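Side-chain contact in Udp-n-acetylglucosamine pyrophosphorylase (Trypanosoma brucei, PDB 4BQH), which probably catalyses the formation of UDP-N-acetylglucosamine and diphosphate from UTP and N-acetylglucosamine 1-phosphate: residues Tyr106-Gln110 against Lys111-Ala115. Sequence-based numbering, arbitrary orientation.
Sequences YKAIQ and KGQIA
The side-chain amide of Gln113 brings its oxygen end up to Ala108, its plane passing between CA and CB, with OE1 3.6 Å from CB. Lys111 NZ reaches the same OE1 from well out of the amide plane, a weak bond. The peptide groups beside it form a Schellman motif closing helix 95-110: Gln113 N meets Ala108 O nearly head-on (C=O...N 167°), while Gly112 N sits above the carbonyl plane of Ile109, 3.0 Å from its O. Gly112 makes the turn with positive phi (75°). A water 2.9 Å from Ile109 O accepts from Ile114 N and so links helix end to strand start. On the buried side of the turn, Ile114 CG1 packs on Ile109 CG1 (3.9 Å) and its CD1 on Ala108 CB; helix 291-300 covers Ala108 and Ile114. With CG beside its backbone N (chi1 -74°), Lys111 brings CG to 3.3 Å from Lys107 O and runs alongside Lys107, CE to CG 3.7 Å. The motif thus turns the chain from helix into strand 114-119, a parallel strand of the GT-A-type sheet flanked by 175-180 and 275-280. The two ammonium groups, NZ to NZ 5.3 Å, probably repel mildly, a cost that OE1 of Gln113 and the carbonyl-rich helix end would partly offset.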
ATOM      1  N   TYR A 106       4.255 -17.026   9.266  1.00 10.21           N
ATOM      2  CA  TYR A 106       3.956 -16.824  10.684  1.00 10.42           C
ATOM      3  C   TYR A 106       5.193 -16.838  11.592  1.00 10.69           C
ATOM      4  O   TYR A 106       5.243 -16.102  12.588  1.00 10.35           O
ATOM      5  CB  TYR A 106       2.876 -17.790  11.191  1.00 10.68           C
ATOM      6  CG  TYR A 106       1.458 -17.365  10.850  1.00 10.59           C
ATOM      7  CD1 TYR A 106       0.960 -16.114  11.244  1.00 10.97           C
ATOM      8  CD2 TYR A 106       0.612 -18.214  10.151  1.00 11.48           C
ATOM      9  CE1 TYR A 106      -0.340 -15.725  10.933  1.00 11.52           C
ATOM     10  CE2 TYR A 106      -0.702 -17.830   9.842  1.00 11.78           C
ATOM     11  CZ  TYR A 106      -1.163 -16.590  10.237  1.00 12.14           C
ATOM     12  OH  TYR A 106      -2.473 -16.214   9.928  1.00 12.86           O
ATOM     13  N   LYS A 107       6.184 -17.666  11.271  1.00 11.41           N
ATOM     14  CA  LYS A 107       7.417 -17.669  12.065  1.00 12.16           C
ATOM     15  C   LYS A 107       8.083 -16.288  11.946  1.00 11.55           C
ATOM     16  O   LYS A 107       8.594 -15.747  12.941  1.00 11.80           O
ATOM     17  CB  LYS A 107       8.355 -18.816  11.620  1.00 14.92           C
ATOM     18  CG  LYS A 107       9.805 -18.737  12.077  1.00 18.13           C
ATOM     19  CD  LYS A 107      10.756 -19.744  11.375  1.00 22.52           C
ATOM     20  CE  LYS A 107      10.311 -20.161   9.951  1.00 24.94           C
ATOM     21  NZ  LYS A 107      11.360 -20.247   8.864  1.00 24.55           N
ATOM     22  N   ALA A 108       8.084 -15.714  10.749  1.00 10.49           N
ATOM     23  CA  ALA A 108       8.714 -14.398  10.564  1.00 10.35           C
ATOM     24  C   ALA A 108       7.948 -13.301  11.306  1.00  9.92           C
ATOM     25  O   ALA A 108       8.539 -12.365  11.822  1.00  9.84           O
ATOM     26  CB  ALA A 108       8.833 -14.066   9.064  1.00 10.00           C
ATOM     27  N   ILE A 109       6.621 -13.378  11.311  1.00  9.71           N
ATOM     28  CA  ILE A 109       5.821 -12.427  12.097  1.00  9.76           C
ATOM     29  C   ILE A 109       6.179 -12.531  13.596  1.00 10.26           C
ATOM     30  O   ILE A 109       6.408 -11.502  14.269  1.00 10.18           O
ATOM     31  CB  ILE A 109       4.304 -12.622  11.829  1.00  9.66           C
ATOM     32  CG1 ILE A 109       3.995 -12.155  10.400  1.00 10.01           C
ATOM     33  CG2 ILE A 109       3.469 -11.813  12.819  1.00 10.28           C
ATOM     34  CD1 ILE A 109       2.622 -12.608   9.921  1.00 10.01           C
ATOM     35  N   GLN A 110       6.247 -13.770  14.092  1.00 11.08           N
ATOM     36  CA  GLN A 110       6.599 -14.015  15.515  1.00 12.32           C
ATOM     37  C   GLN A 110       7.958 -13.428  15.872  1.00 12.54           C
ATOM     38  O   GLN A 110       8.139 -12.822  16.961  1.00 13.35           O
ATOM     39  CB  GLN A 110       6.588 -15.524  15.827  1.00 12.93           C
ATOM     40  CG  GLN A 110       7.028 -15.852  17.264  1.00 14.40           C
ATOM     41  CD  GLN A 110       6.117 -15.253  18.313  1.00 16.37           C
ATOM     42  OE1 GLN A 110       6.507 -14.345  19.052  1.00 19.15           O
ATOM     43  NE2 GLN A 110       4.904 -15.763  18.395  1.00 16.90           N
ATOM     44  N   LYS A 111       8.906 -13.591  14.950  1.00 12.89           N
ATOM     45  CA  LYS A 111      10.282 -13.139  15.144  1.00 14.43           C
ATOM     46  C   LYS A 111      10.423 -11.626  15.101  1.00 13.65           C
ATOM     47  O   LYS A 111      11.524 -11.110  15.296  1.00 15.29           O
ATOM     48  CB  LYS A 111      11.229 -13.795  14.131  1.00 16.41           C
ATOM     49  CG  LYS A 111      11.538 -15.265  14.421  1.00 20.28           C
ATOM     50  CD  LYS A 111      12.701 -15.789  13.575  1.00 23.53           C
ATOM     51  CE  LYS A 111      12.335 -15.979  12.098  1.00 27.42           C
ATOM     52  NZ  LYS A 111      13.532 -15.953  11.186  1.00 29.94           N
ATOM     53  N   GLY A 112       9.328 -10.908  14.805  1.00 12.85           N
ATOM     54  CA  GLY A 112       9.377  -9.433  14.749  1.00 12.80           C
ATOM     55  C   GLY A 112      10.071  -8.893  13.507  1.00 12.66           C
ATOM     56  O   GLY A 112      10.558  -7.747  13.503  1.00 13.14           O
ATOM     57  N   GLN A 113      10.114  -9.708  12.460  1.00 11.59           N
ATOM     58  CA  GLN A 113      10.831  -9.354  11.232  1.00 11.92           C
ATOM     59  C   GLN A 113       9.997  -8.599  10.204  1.00 10.21           C
ATOM     60  O   GLN A 113      10.541  -8.177   9.169  1.00  9.68           O
ATOM     61  CB  GLN A 113      11.364 -10.613  10.565  1.00 13.61           C
ATOM     62  CG  GLN A 113      12.502 -11.255  11.347  1.00 15.57           C
ATOM     63  CD  GLN A 113      12.929 -12.530  10.670  1.00 17.74           C
ATOM     64  OE1 GLN A 113      12.093 -13.318  10.254  1.00 19.61           O
ATOM     65  NE2 GLN A 113      14.228 -12.721  10.519  1.00 21.35           N
ATOM     66  N   ILE A 114       8.714  -8.388  10.484  1.00  9.35           N
ATOM     67  CA  ILE A 114       7.810  -7.814   9.454  1.00  9.18           C
ATOM     68  C   ILE A 114       7.335  -6.402   9.803  1.00  9.01           C
ATOM     69  O   ILE A 114       6.896  -6.147  10.927  1.00  9.73           O
ATOM     70  CB  ILE A 114       6.566  -8.730   9.227  1.00  9.22           C
ATOM     71  CG1 ILE A 114       7.005 -10.172   8.914  1.00  9.38           C
ATOM     72  CG2 ILE A 114       5.590  -8.135   8.186  1.00  9.38           C
ATOM     73  CD1 ILE A 114       7.996 -10.275   7.759  1.00  9.85           C
ATOM     74  N   ALA A 115       7.416  -5.499   8.835  1.00  8.61           N
ATOM     75  CA  ALA A 115       6.779  -4.189   8.948  1.00  8.63           C
ATOM     76  C   ALA A 115       5.717  -4.087   7.866  1.00  8.66           C
ATOM     77  O   ALA A 115       5.867  -4.677   6.779  1.00  9.53           O
ATOM     78  CB  ALA A 115       7.792  -3.068   8.789  1.00  8.48           C
TER
HETATM   79  O   HOH W   1       6.880  -9.102  12.691  1.00 10.57           O